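PDB 3OOV: methyl-accepting chemotaxis protein, putative from Geobacter sulfurreducens, which probably senses a signal through its GAF domain, a fold that often binds small molecules, as part of a putative chemotaxis receptor. Local coordinates for residues A[115-120]-A[127-132]; A[34-39]-A[133-138]; A[66-71]-A[102-107]; A[13-18]-A[160-165]; A[89-94]-A[111-116]. One frame throughout, in Å; residues are numbered along the deposited sequence.

Interaction 1. Residues A[115-120]-A[127-132]; sequences FVICPI and IGVFAV
Val116 pairs with Val132 at one end of an antiparallel beta hairpin, strands 115-122 and 125-133, in the central sheet of the GAF domain. The short segments run at 154° to each other. Backbone bonds come first. Val116 and Val132 exchange two, Val116 N to Val132 O at 2.9 Å and Val132 N to Val116 O at 2.8 Å. Cys118 and Phe130 repeat the pattern. Nearer the turn, Ile120 N bonds to Gly128 O and Ile127 N to Ile120 O. Between these pairs lie the non-hydrogen-bonded pairs Ile117 with Ala131 and Pro119 with Val129.

Apolar contacts fall on both faces of the sheet. On one, Ile117 has CG2 anti to the backbone N and CG1 beside it (chi1 -36°). CG2 meets Val129 CB at 3.8 Å, while CD1 reaches Ala131 CB at 3.6 Å. Helix 74-82 covers this face through Ile76 and Cys79. On the other, Val116, Cys118 and Val132 pack against Ile149 of helix 143-167. Ile120 crosses Phe130 at about a right angle there. Its CG1 lies at the ring edge, in the ring plane, 3.5 Å from Phe130 CD1.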
# COMPACT_ATOMS: atom_id res chain seq x y z
N PHE A 115 9.07 8.84 3.75
CA PHE A 115 8.08 9.45 2.91
C PHE A 115 6.94 8.52 2.59
O PHE A 115 7.06 7.30 2.77
CB PHE A 115 8.73 9.88 1.57
CG PHE A 115 9.52 8.75 0.92
CD1 PHE A 115 8.85 7.75 0.22
CD2 PHE A 115 10.89 8.64 1.13
CE1 PHE A 115 9.60 6.70 -0.34
CE2 PHE A 115 11.64 7.58 0.61
CZ PHE A 115 10.97 6.59 -0.13
N VAL A 116 5.89 9.09 2.04
CA VAL A 116 4.80 8.36 1.35
C VAL A 116 4.73 8.75 -0.12
O VAL A 116 4.77 10.00 -0.48
CB VAL A 116 3.46 8.81 1.97
CG1 VAL A 116 2.24 8.36 1.12
CG2 VAL A 116 3.34 8.25 3.49
N ILE A 117 4.63 7.74 -0.97
CA ILE A 117 4.33 7.96 -2.42
C ILE A 117 2.96 7.36 -2.69
O ILE A 117 2.67 6.20 -2.33
CB ILE A 117 5.31 7.25 -3.37
CG1 ILE A 117 6.76 7.22 -2.84
CG2 ILE A 117 5.12 7.82 -4.81
CD1 ILE A 117 7.49 8.69 -2.75
N CYS A 118 2.13 8.14 -3.36
CA CYS A 118 0.74 7.81 -3.56
C CYS A 118 0.43 8.02 -5.07
O CYS A 118 0.77 9.05 -5.61
CB CYS A 118 -0.13 8.67 -2.67
SG CYS A 118 -1.87 8.47 -3.07
N PRO A 119 -0.13 7.02 -5.75
CA PRO A 119 -0.31 7.13 -7.21
C PRO A 119 -1.51 8.02 -7.48
O PRO A 119 -2.40 8.09 -6.64
CB PRO A 119 -0.64 5.68 -7.64
CG PRO A 119 -1.42 5.09 -6.36
CD PRO A 119 -0.69 5.77 -5.18
N ILE A 120 -1.50 8.75 -8.59
CA ILE A 120 -2.70 9.46 -9.04
C ILE A 120 -3.30 8.54 -10.11
O ILE A 120 -2.63 8.21 -11.08
CB ILE A 120 -2.33 10.83 -9.64
CG1 ILE A 120 -1.64 11.71 -8.54
CG2 ILE A 120 -3.63 11.49 -10.27
CD1 ILE A 120 -0.78 12.85 -9.11
N ILE A 127 -1.41 7.93 -13.67
CA ILE A 127 -0.88 8.97 -14.53
C ILE A 127 0.15 9.90 -13.86
O ILE A 127 0.65 10.81 -14.50
CB ILE A 127 -2.03 9.75 -15.15
CG1 ILE A 127 -2.88 10.39 -14.06
CG2 ILE A 127 -2.88 8.77 -16.03
CD1 ILE A 127 -3.90 11.40 -14.61
N GLY A 128 0.42 9.70 -12.57
CA GLY A 128 1.47 10.48 -11.91
C GLY A 128 1.50 10.07 -10.43
O GLY A 128 0.84 9.12 -10.10
N VAL A 129 2.20 10.82 -9.57
CA VAL A 129 2.37 10.52 -8.15
C VAL A 129 2.39 11.78 -7.27
O VAL A 129 2.87 12.88 -7.68
CB VAL A 129 3.68 9.63 -7.83
CG1 VAL A 129 3.69 8.28 -8.57
CG2 VAL A 129 4.97 10.35 -8.17
N PHE A 130 1.87 11.63 -6.04
CA PHE A 130 2.23 12.54 -4.94
C PHE A 130 3.35 11.89 -4.16
O PHE A 130 3.25 10.73 -3.81
CB PHE A 130 1.06 12.69 -3.99
CG PHE A 130 0.04 13.64 -4.44
CD1 PHE A 130 -0.69 13.41 -5.61
CD2 PHE A 130 -0.24 14.77 -3.67
CE1 PHE A 130 -1.69 14.31 -6.03
CE2 PHE A 130 -1.23 15.68 -4.07
CZ PHE A 130 -1.99 15.46 -5.25
N ALA A 131 4.43 12.62 -3.91
CA ALA A 131 5.48 12.14 -2.99
C ALA A 131 5.49 13.17 -1.85
O ALA A 131 5.72 14.36 -2.08
CB ALA A 131 6.86 12.14 -3.73
N VAL A 132 5.27 12.72 -0.61
CA VAL A 132 5.04 13.62 0.52
C VAL A 132 5.97 13.21 1.69
O VAL A 132 6.23 12.00 1.91
CB VAL A 132 3.57 13.66 1.00
CG1 VAL A 132 3.37 14.67 2.21
CG2 VAL A 132 2.60 14.09 -0.11

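Interaction 2. Residues A[34-39]-A[133-138]; sequences YERVNI and DNRSSR. With GOL (glycerol), chain C.
This contact lies at the end of the antiparallel GAF-domain sheet, where strand 36-42 meets the loop leaving strand 125-133. Arg36 and Asp133 make the antiparallel hydrogen-bonded pair, with Arg36 N giving to Asp133 O at 3.0 Å and Asp133 N to Arg36 O. A type I turn spans Asn134 to Ser137. Glu35 N gives to Asn134 OD1 at 2.8 Å, nearly in line with the amide C=O. Glu35 CG lies anti to the backbone N (chi1 -169°), which extends the carboxylate to the turn. There OE1 takes Ser136 N on its syn lone pair and Ser136 OG from above the plane.

Asp133 OD1 accepts Arg135 N in an Asx turn. Arg135 also grips Asp133 side-on, NE to OD1 at 3.0 Å and NH2 to OD2 at 2.8 Å. Its guanidinium stacks flat on that of Arg36, planes 5° apart. Glu35 OE2 salt-bridges Arg36 NE, and with Asp133 on the other arginine this probably offsets the like charges. With an alanine in place of Arg135, Asp133 is likely to lose its charge partner and the Arg36 guanidinium its stacking surface. The O3 hydroxyl of a glycerol, probably from the crystallisation liquor, donates to Asp133 OD2, 2.6 Å away.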
# COMPACT_ATOMS: atom_id res chain seq x y z
N TYR A 34 1.66 19.52 5.84
CA TYR A 34 2.76 18.61 5.30
C TYR A 34 3.87 19.46 4.77
O TYR A 34 3.63 20.41 4.02
CB TYR A 34 2.27 17.65 4.19
CG TYR A 34 1.29 16.72 4.80
CD1 TYR A 34 1.74 15.71 5.64
CD2 TYR A 34 -0.09 16.95 4.71
CE1 TYR A 34 0.88 14.88 6.28
CE2 TYR A 34 -0.99 16.12 5.36
CZ TYR A 34 -0.48 15.04 6.13
OH TYR A 34 -1.30 14.16 6.82
N GLU A 35 5.08 19.08 5.11
CA GLU A 35 6.23 19.94 4.93
C GLU A 35 6.70 19.97 3.44
O GLU A 35 7.01 21.02 2.93
CB GLU A 35 7.34 19.35 5.83
CG GLU A 35 8.51 20.24 5.96
CD GLU A 35 9.86 19.49 6.30
OE1 GLU A 35 9.81 18.68 7.31
OE2 GLU A 35 10.93 19.77 5.56
N ARG A 36 6.77 18.82 2.77
CA ARG A 36 7.19 18.72 1.38
C ARG A 36 6.15 17.94 0.59
O ARG A 36 5.77 16.84 0.99
CB ARG A 36 8.54 18.00 1.29
CG ARG A 36 9.52 18.44 2.28
CD ARG A 36 10.40 19.57 1.82
NE ARG A 36 11.42 19.87 2.82
CZ ARG A 36 12.71 20.17 2.55
NH1 ARG A 36 13.17 20.20 1.29
NH2 ARG A 36 13.56 20.44 3.55
N VAL A 37 5.64 18.54 -0.48
CA VAL A 37 4.61 17.94 -1.29
C VAL A 37 5.07 18.08 -2.72
O VAL A 37 5.23 19.21 -3.25
CB VAL A 37 3.22 18.57 -1.11
CG1 VAL A 37 2.17 17.90 -2.06
CG2 VAL A 37 2.77 18.42 0.37
N ASN A 38 5.36 16.93 -3.28
CA ASN A 38 5.93 16.83 -4.63
C ASN A 38 4.90 16.12 -5.53
O ASN A 38 4.28 15.10 -5.14
CB ASN A 38 7.30 16.15 -4.63
CG ASN A 38 8.32 16.89 -3.75
OD1 ASN A 38 8.63 18.09 -3.99
ND2 ASN A 38 8.80 16.21 -2.68
N ILE A 39 4.65 16.72 -6.69
CA ILE A 39 3.72 16.08 -7.63
C ILE A 39 4.36 15.96 -9.02
O ILE A 39 4.82 16.94 -9.58
CB ILE A 39 2.38 16.82 -7.73
CG1 ILE A 39 1.77 17.01 -6.36
CG2 ILE A 39 1.37 16.05 -8.72
CD1 ILE A 39 0.50 17.96 -6.39
N ASP A 133 6.54 14.21 2.37
CA ASP A 133 7.37 13.96 3.55
C ASP A 133 7.33 15.10 4.57
O ASP A 133 7.00 16.24 4.22
CB ASP A 133 8.81 13.57 3.19
CG ASP A 133 9.64 14.76 2.78
OD1 ASP A 133 10.05 15.50 3.71
OD2 ASP A 133 9.86 14.99 1.53
N ASN A 134 7.63 14.74 5.83
CA ASN A 134 7.81 15.73 6.94
C ASN A 134 9.25 15.46 7.48
O ASN A 134 9.44 15.10 8.63
CB ASN A 134 6.75 15.43 8.03
CG ASN A 134 5.36 15.98 7.69
OD1 ASN A 134 5.20 16.92 6.90
ND2 ASN A 134 4.33 15.40 8.31
N ARG A 135 10.24 15.55 6.61
CA ARG A 135 11.57 15.05 6.97
C ARG A 135 12.22 15.76 8.17
O ARG A 135 13.18 15.26 8.69
CB ARG A 135 12.52 15.14 5.78
CG ARG A 135 13.04 16.58 5.49
CD ARG A 135 13.76 16.66 4.08
NE ARG A 135 12.83 16.36 2.99
CZ ARG A 135 13.13 16.46 1.68
NH1 ARG A 135 14.34 16.80 1.30
NH2 ARG A 135 12.21 16.22 0.73
N SER A 136 11.77 16.96 8.54
CA SER A 136 12.43 17.64 9.63
C SER A 136 11.74 17.26 10.95
O SER A 136 12.25 17.56 12.03
CB SER A 136 12.53 19.15 9.40
OG SER A 136 11.36 19.76 9.86
N SER A 137 10.61 16.56 10.87
CA SER A 137 9.99 16.04 12.06
C SER A 137 10.46 14.60 12.26
O SER A 137 10.74 13.86 11.29
CB SER A 137 8.46 16.15 11.98
OG SER A 137 7.82 15.44 13.05
N ARG A 138 10.57 14.18 13.51
CA ARG A 138 10.91 12.79 13.77
C ARG A 138 9.62 11.93 13.76
O ARG A 138 9.68 10.73 13.87
CB ARG A 138 11.77 12.65 15.05
CG ARG A 138 13.27 13.02 14.78
CD ARG A 138 13.83 14.00 15.85
NE ARG A 138 15.30 14.17 15.74
CZ ARG A 138 15.97 15.31 15.96
NH1 ARG A 138 15.33 16.43 16.32
NH2 ARG A 138 17.31 15.32 15.85
C1 GOL C . 10.68 11.15 -1.46
O1 GOL C . 11.39 10.91 -2.65
C2 GOL C . 10.38 12.63 -1.47
O2 GOL C . 11.55 13.32 -1.00
C3 GOL C . 9.21 12.81 -0.54
O3 GOL C . 8.69 14.12 -0.61

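Interaction 3. Residues A[66-71]-A[102-107]; sequences VLPLDQ and SPYDAI
Tyr104 sets its CG anti to its own carbonyl carbon (chi1 -72°), and this carries the ring across to Leu67 and Pro68. Leu67 takes a similar first torsion (-67°), which puts CG beside its backbone N. With chi2 near 160°, CD1 then lies by the Tyr104 ring, near CE1 and CD1. CD2 instead touches Pro103 CG at 3.8 Å and Ile107 CD1 at 4.1 Å. Leu67 CB sits over one face of the Tyr104 ring, 3.9 Å from the centroid, in a CH-pi contact displaced toward the hydroxyl end.

The polar link is at the ring edge. Tyr104 OH gives a hydrogen bond to Pro68 O, 2.5 Å, with the acceptor close to the ring plane. The bond is unusually short, so its exact length is doubtful. The rings of the two prolines meet at their corners, Pro68 CD to Pro103 CG at 3.5 Å. A cis peptide bond precedes Pro103.

The contact joins strand 66-68, at the edge of the GAF-domain sheet, to the 3-10 segment 104-106 in the long loop before strand 115-122. Tyr104 and Ile107 also rest on Leu49 and Phe51 of strand 48-55, and Leu69 packs on helix 74-82.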
# COMPACT_ATOMS: atom_id res chain seq x y z
N VAL A 66 12.61 16.54 -15.68
CA VAL A 66 11.96 15.33 -16.22
C VAL A 66 12.82 14.18 -15.81
O VAL A 66 14.04 14.22 -15.96
CB VAL A 66 11.86 15.39 -17.81
CG1 VAL A 66 11.18 14.11 -18.44
CG2 VAL A 66 11.16 16.68 -18.28
N LEU A 67 12.19 13.09 -15.39
CA LEU A 67 12.90 12.03 -14.69
C LEU A 67 12.51 10.69 -15.34
O LEU A 67 11.32 10.48 -15.66
CB LEU A 67 12.49 12.08 -13.19
CG LEU A 67 12.98 13.35 -12.41
CD1 LEU A 67 12.18 13.61 -11.15
CD2 LEU A 67 14.51 13.18 -12.10
N PRO A 68 13.48 9.78 -15.51
CA PRO A 68 13.09 8.43 -16.09
C PRO A 68 12.21 7.54 -15.22
O PRO A 68 12.46 7.41 -14.04
CB PRO A 68 14.45 7.71 -16.28
CG PRO A 68 15.42 8.39 -15.31
CD PRO A 68 14.92 9.85 -15.15
N LEU A 69 11.21 6.89 -15.80
CA LEU A 69 10.39 5.93 -15.07
C LEU A 69 10.96 4.58 -15.27
O LEU A 69 10.41 3.78 -15.99
CB LEU A 69 8.96 5.88 -15.59
CG LEU A 69 7.95 6.71 -14.83
CD1 LEU A 69 6.68 6.78 -15.58
CD2 LEU A 69 7.71 6.17 -13.40
N ASP A 70 12.09 4.30 -14.64
CA ASP A 70 12.63 3.00 -14.71
C ASP A 70 13.13 2.82 -13.28
O ASP A 70 12.65 3.49 -12.31
CB ASP A 70 13.73 2.91 -15.82
CG ASP A 70 14.90 3.94 -15.64
OD1 ASP A 70 15.25 4.32 -14.50
OD2 ASP A 70 15.53 4.35 -16.66
N GLN A 71 14.14 1.99 -13.16
CA GLN A 71 14.57 1.53 -11.85
C GLN A 71 15.26 2.67 -11.11
O GLN A 71 15.32 2.64 -9.88
CB GLN A 71 15.45 0.26 -11.97
CG GLN A 71 16.84 0.51 -12.62
CD GLN A 71 16.79 0.66 -14.17
OE1 GLN A 71 15.82 0.21 -14.83
NE2 GLN A 71 17.83 1.29 -14.74
N SER A 102 20.71 8.38 -9.28
CA SER A 102 20.80 9.48 -10.30
C SER A 102 19.87 9.22 -11.49
O SER A 102 19.91 8.14 -12.03
CB SER A 102 22.23 9.62 -10.82
OG SER A 102 22.29 10.89 -11.50
N PRO A 103 19.08 10.21 -11.96
CA PRO A 103 19.12 11.63 -11.60
C PRO A 103 18.21 12.01 -10.45
O PRO A 103 18.27 13.19 -10.03
CB PRO A 103 18.69 12.35 -12.90
CG PRO A 103 17.62 11.39 -13.47
CD PRO A 103 18.23 10.00 -13.17
N TYR A 104 17.34 11.09 -9.97
CA TYR A 104 16.36 11.45 -8.91
C TYR A 104 17.09 11.95 -7.60
O TYR A 104 16.59 12.83 -6.90
CB TYR A 104 15.44 10.27 -8.56
CG TYR A 104 14.35 9.84 -9.58
CD1 TYR A 104 13.02 10.15 -9.35
CD2 TYR A 104 14.67 9.08 -10.71
CE1 TYR A 104 12.01 9.74 -10.22
CE2 TYR A 104 13.67 8.64 -11.60
CZ TYR A 104 12.36 8.98 -11.35
OH TYR A 104 11.35 8.62 -12.18
N ASP A 105 18.26 11.42 -7.30
CA ASP A 105 18.89 11.71 -6.03
C ASP A 105 19.75 12.99 -6.07
O ASP A 105 20.40 13.35 -5.09
CB ASP A 105 19.72 10.51 -5.56
CG ASP A 105 21.01 10.31 -6.37
OD1 ASP A 105 21.77 9.40 -5.98
OD2 ASP A 105 21.27 11.02 -7.37
N ALA A 106 19.71 13.68 -7.22
CA ALA A 106 20.32 15.00 -7.38
C ALA A 106 19.30 16.07 -6.97
O ALA A 106 19.65 17.25 -6.93
CB ALA A 106 20.77 15.22 -8.86
N ILE A 107 18.04 15.68 -6.70
CA ILE A 107 17.02 16.68 -6.40
C ILE A 107 16.73 16.70 -4.88
O ILE A 107 16.20 15.71 -4.31
CB ILE A 107 15.73 16.39 -7.18
CG1 ILE A 107 16.10 15.83 -8.59
CG2 ILE A 107 14.71 17.58 -7.14
CD1 ILE A 107 15.42 16.45 -9.79

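Interaction 4. Residues A[13-18]-A[160-165]; sequences KSIDVD and IVRINL
Ser14 O is gripped by two nitrogens of Arg162, whose guanidinium meets it end-on. NH1 and NH2 each lie 3.0 Å from Ser14 O. The bonds are moderately bent, 145° and 143° at the hydrogens. The oxygen lies near the guanidinium plane, so the fork is almost flat. NH2 is in the carbonyl plane, while NH1 is tilted from it. Arg162 leaves the helix with CG anti to the backbone N (chi1 168°), and a bend at chi3 turns the guanidinium to the loop. Ile15 CG2 also touches its edge, 3.8 Å from Arg162 NH1. A leucine in its place would probably leave Ser14 O without either of these donors and the loop less firmly tied to the helix.

Beside this fork, the contact is apolar. Ile163 directs CD1 to the backbone of the loop, 3.7 Å from Val17 N, and its CG2 lies 3.7 Å from Ile15 O. Val17 splits its methyl groups between two residues. CG1 meets Ile160 CG1 at 4.0 Å, and CG2 meets Ile163 CG2 at the same distance. Ile160 and Ile163 thus present one side of their helix to Val17.

The loop has its own supports. Ser14 OG accepts from Asp16 N in an ST turn and also bonds to Glu19. Asp16 is the N-cap of helix 17-31, its OD2 accepting from Glu19 N. This is plain structural packing of the linker between helices 7-13 and 17-31 on the C-terminal helix 143-167. Ile163 packs on Val20 of helix 17-31 as well, and Lys167 bonds to Ile15 O.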
# COMPACT_ATOMS: atom_id res chain seq x y z
N LYS A 13 -12.64 25.61 -10.13
CA LYS A 13 -12.63 26.77 -11.05
C LYS A 13 -11.56 26.72 -12.13
O LYS A 13 -11.60 27.47 -13.09
CB LYS A 13 -12.44 28.04 -10.22
CG LYS A 13 -13.69 28.82 -9.88
CD LYS A 13 -13.95 29.82 -11.08
CE LYS A 13 -14.48 31.18 -10.57
NZ LYS A 13 -13.49 31.93 -9.71
N SER A 14 -10.58 25.83 -11.98
CA SER A 14 -9.47 25.78 -12.93
C SER A 14 -9.72 24.79 -14.07
O SER A 14 -10.38 23.78 -13.87
CB SER A 14 -8.17 25.39 -12.22
OG SER A 14 -7.15 25.17 -13.17
N ILE A 15 -9.16 25.09 -15.23
CA ILE A 15 -9.18 24.20 -16.37
C ILE A 15 -7.71 24.00 -16.89
O ILE A 15 -7.48 23.68 -18.05
CB ILE A 15 -10.24 24.65 -17.50
CG1 ILE A 15 -9.96 26.07 -18.01
CG2 ILE A 15 -11.71 24.52 -16.99
CD1 ILE A 15 -10.48 26.32 -19.43
N ASP A 16 -6.73 24.20 -15.99
CA ASP A 16 -5.30 24.00 -16.24
C ASP A 16 -4.80 22.91 -15.23
O ASP A 16 -4.62 23.19 -14.01
CB ASP A 16 -4.56 25.33 -16.05
CG ASP A 16 -3.05 25.22 -16.14
OD1 ASP A 16 -2.40 26.21 -16.57
OD2 ASP A 16 -2.48 24.18 -15.74
N VAL A 17 -4.61 21.69 -15.73
CA VAL A 17 -4.12 20.53 -14.94
C VAL A 17 -2.98 20.91 -13.94
O VAL A 17 -3.11 20.67 -12.75
CB VAL A 17 -3.73 19.31 -15.86
CG1 VAL A 17 -2.85 18.21 -15.05
CG2 VAL A 17 -4.97 18.70 -16.50
N ASP A 18 -1.95 21.56 -14.42
CA ASP A 18 -0.81 21.88 -13.58
C ASP A 18 -1.18 22.83 -12.48
O ASP A 18 -0.67 22.74 -11.33
CB ASP A 18 0.29 22.50 -14.43
CG ASP A 18 0.99 21.47 -15.29
OD1 ASP A 18 0.67 20.25 -15.20
OD2 ASP A 18 1.89 21.90 -16.04
N ILE A 160 -8.46 16.07 -13.25
CA ILE A 160 -7.79 15.79 -14.51
C ILE A 160 -8.82 15.23 -15.52
O ILE A 160 -8.84 15.63 -16.66
CB ILE A 160 -6.62 14.85 -14.30
CG1 ILE A 160 -5.55 15.67 -13.54
CG2 ILE A 160 -6.10 14.26 -15.69
CD1 ILE A 160 -4.40 14.87 -13.06
N VAL A 161 -9.67 14.32 -15.06
CA VAL A 161 -10.73 13.72 -15.86
C VAL A 161 -11.71 14.80 -16.38
O VAL A 161 -11.94 14.86 -17.61
CB VAL A 161 -11.46 12.59 -15.11
CG1 VAL A 161 -12.78 12.18 -15.83
CG2 VAL A 161 -10.56 11.38 -15.03
N ARG A 162 -12.23 15.65 -15.47
CA ARG A 162 -13.06 16.79 -15.86
C ARG A 162 -12.36 17.64 -16.91
O ARG A 162 -12.94 17.97 -17.94
CB ARG A 162 -13.49 17.68 -14.68
CG ARG A 162 -14.11 19.05 -15.10
CD ARG A 162 -14.65 19.98 -13.89
NE ARG A 162 -13.58 20.41 -12.95
CZ ARG A 162 -12.61 21.27 -13.24
NH1 ARG A 162 -12.61 21.87 -14.42
NH2 ARG A 162 -11.64 21.52 -12.34
N ILE A 163 -11.12 18.01 -16.67
CA ILE A 163 -10.47 18.91 -17.59
C ILE A 163 -10.28 18.19 -18.96
O ILE A 163 -10.52 18.79 -20.02
CB ILE A 163 -9.18 19.45 -17.03
CG1 ILE A 163 -9.43 20.38 -15.81
CG2 ILE A 163 -8.34 20.12 -18.11
CD1 ILE A 163 -8.11 20.73 -15.01
N ASN A 164 -9.90 16.92 -18.92
CA ASN A 164 -9.65 16.21 -20.18
C ASN A 164 -10.94 16.04 -21.01
O ASN A 164 -10.91 16.25 -22.23
CB ASN A 164 -8.92 14.85 -19.95
CG ASN A 164 -7.43 15.02 -19.57
OD1 ASN A 164 -6.78 16.02 -19.91
ND2 ASN A 164 -6.87 14.00 -18.91
N LEU A 165 -12.03 15.66 -20.34
CA LEU A 165 -13.35 15.43 -20.97
C LEU A 165 -13.79 16.75 -21.61
O LEU A 165 -14.32 16.77 -22.74
CB LEU A 165 -14.37 14.74 -20.00
CG LEU A 165 -14.22 13.20 -19.72
CD1 LEU A 165 -12.77 12.79 -19.50
CD2 LEU A 165 -15.10 12.50 -18.60

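Interaction 5. Residues A[89-94]-A[111-116]; sequences DDVSAY and RSKSFV
Val91 N gives a short hydrogen bond to Lys113 O, 2.6 Å, joining two loop segments at the edge of the GAF sheet. One follows edge strand 86-88, and the other leads into strand 115-122. The angle at the hydrogen is 153°. Asp90 CA adds a CA-H...O contact to the same Lys113 O at 3.3 Å. On the neighbouring residue pair, Ser114 CB lies 3.2 Å from Asp89 O.

The side chains touch more lightly. Val91 places CG1 between its backbone N and carbonyl carbon (chi1 83°), where it meets Lys113 CG at 4.2 Å. The two side chains cross at a slant. Val91 CB also approaches Phe115 CE2, at 4.3 Å. Phe115 packs on Ile88 of the edge strand and on Asp133.

The next shell shapes both loops. In the loop before strand 115-122, Ser112 OG gives to Ser114 O at 2.7 Å. In the other, Val91 begins the 3-10 segment 91-93, and Asp90 starts it with an Asx turn. Beyond this segment, Ala93 O and the Tyr94 ring meet Arg83 of the second subunit, by a hydrogen bond and a cation-pi contact. Within the turn, Asp90 OD1 takes two donors from the same face of its carboxylate plane, Ser92 N at 3.0 Å and Ser92 OG at 2.8 Å.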
# COMPACT_ATOMS: atom_id res chain seq x y z
N ASP A 89 8.92 4.36 6.02
CA ASP A 89 9.21 5.05 7.29
C ASP A 89 10.70 5.40 7.36
O ASP A 89 11.08 6.43 7.92
CB ASP A 89 8.67 4.30 8.52
CG ASP A 89 9.06 2.84 8.56
OD1 ASP A 89 10.17 2.45 8.09
OD2 ASP A 89 8.25 2.05 9.12
N ASP A 90 11.53 4.53 6.80
CA ASP A 90 12.95 4.78 6.69
C ASP A 90 13.46 4.02 5.49
O ASP A 90 13.48 2.80 5.49
CB ASP A 90 13.70 4.27 7.92
CG ASP A 90 15.13 4.77 7.98
OD1 ASP A 90 15.85 4.74 6.94
OD2 ASP A 90 15.57 5.18 9.06
N VAL A 91 13.95 4.73 4.48
CA VAL A 91 14.35 3.99 3.28
C VAL A 91 15.40 2.92 3.51
O VAL A 91 15.44 1.94 2.79
CB VAL A 91 14.66 4.91 2.06
CG1 VAL A 91 16.06 5.43 2.13
CG2 VAL A 91 14.38 4.12 0.74
N SER A 92 16.26 3.05 4.53
CA SER A 92 17.37 2.08 4.70
C SER A 92 16.88 0.71 5.26
O SER A 92 17.63 -0.24 5.26
CB SER A 92 18.55 2.67 5.54
OG SER A 92 18.06 3.02 6.81
N ALA A 93 15.64 0.61 5.72
CA ALA A 93 15.09 -0.66 6.18
C ALA A 93 14.43 -1.48 5.04
O ALA A 93 13.85 -2.53 5.32
CB ALA A 93 14.02 -0.42 7.33
N TYR A 94 14.46 -0.95 3.81
CA TYR A 94 13.83 -1.59 2.66
C TYR A 94 14.88 -2.11 1.69
O TYR A 94 16.00 -1.69 1.75
CB TYR A 94 12.82 -0.61 1.97
CG TYR A 94 11.60 -0.41 2.84
CD1 TYR A 94 10.47 -1.25 2.78
CD2 TYR A 94 11.63 0.56 3.83
CE1 TYR A 94 9.39 -1.04 3.64
CE2 TYR A 94 10.61 0.73 4.65
CZ TYR A 94 9.50 -0.08 4.58
OH TYR A 94 8.50 0.20 5.48
N ARG A 111 14.92 14.03 -1.78
CA ARG A 111 15.91 13.31 -0.97
C ARG A 111 15.48 12.87 0.44
O ARG A 111 16.31 12.54 1.22
CB ARG A 111 17.16 14.15 -0.81
CG ARG A 111 18.08 14.12 -1.96
CD ARG A 111 19.22 15.00 -1.56
NE ARG A 111 20.11 15.03 -2.69
CZ ARG A 111 20.99 15.98 -2.91
NH1 ARG A 111 21.11 16.99 -2.04
NH2 ARG A 111 21.74 15.92 -3.99
N SER A 112 14.20 12.86 0.77
CA SER A 112 13.82 12.44 2.10
C SER A 112 14.17 10.97 2.27
O SER A 112 14.09 10.18 1.33
CB SER A 112 12.35 12.68 2.28
OG SER A 112 12.01 12.58 3.65
N LYS A 113 14.57 10.58 3.47
CA LYS A 113 14.74 9.17 3.77
C LYS A 113 13.47 8.54 4.31
O LYS A 113 13.42 7.32 4.56
CB LYS A 113 15.92 9.01 4.77
CG LYS A 113 17.34 8.89 4.06
CD LYS A 113 17.66 9.97 3.02
CE LYS A 113 18.98 9.70 2.24
NZ LYS A 113 18.81 10.12 0.80
N SER A 114 12.45 9.35 4.54
CA SER A 114 11.18 8.89 5.06
C SER A 114 10.05 9.59 4.26
O SER A 114 10.08 10.80 4.08
CB SER A 114 11.05 9.25 6.51
OG SER A 114 10.54 10.56 6.49
N PHE A 115 9.07 8.84 3.75
CA PHE A 115 8.08 9.45 2.91
C PHE A 115 6.94 8.52 2.59
O PHE A 115 7.06 7.30 2.77
CB PHE A 115 8.73 9.88 1.57
CG PHE A 115 9.52 8.75 0.92
CD1 PHE A 115 8.85 7.75 0.22
CD2 PHE A 115 10.89 8.64 1.13
CE1 PHE A 115 9.60 6.70 -0.34
CE2 PHE A 115 11.64 7.58 0.61
CZ PHE A 115 10.97 6.59 -0.13
N VAL A 116 5.89 9.09 2.04
CA VAL A 116 4.80 8.36 1.35
C VAL A 116 4.73 8.75 -0.12
O VAL A 116 4.77 10.00 -0.48
CB VAL A 116 3.46 8.81 1.97
CG1 VAL A 116 2.24 8.36 1.12
CG2 VAL A 116 3.34 8.25 3.49

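How the interactions relate
Interactions 1 and 2 sit side by side in the sheet, their centres 12 Å apart. Ala131 N lies 2.8 Å from Asn38 O, a probable hydrogen bond between their strands. Interaction 5 shares Phe115 and Val116 with interaction 1, and its Ser112 and Ser114 pack on Asp133 of interaction 2. The glycerol between Asn38, Asp133 and Ser112 may mark a small pocket there; no natural ligand is identified. Interaction 3 meets interaction 5 through Asp105 O and Arg111 NE, 2.9 Å apart. Interaction 4 is remote, its centre about 32 Å from that of interaction 5, but Ile160 CG2 touches Ile127 CD1 of interaction 1 at 3.8 Å.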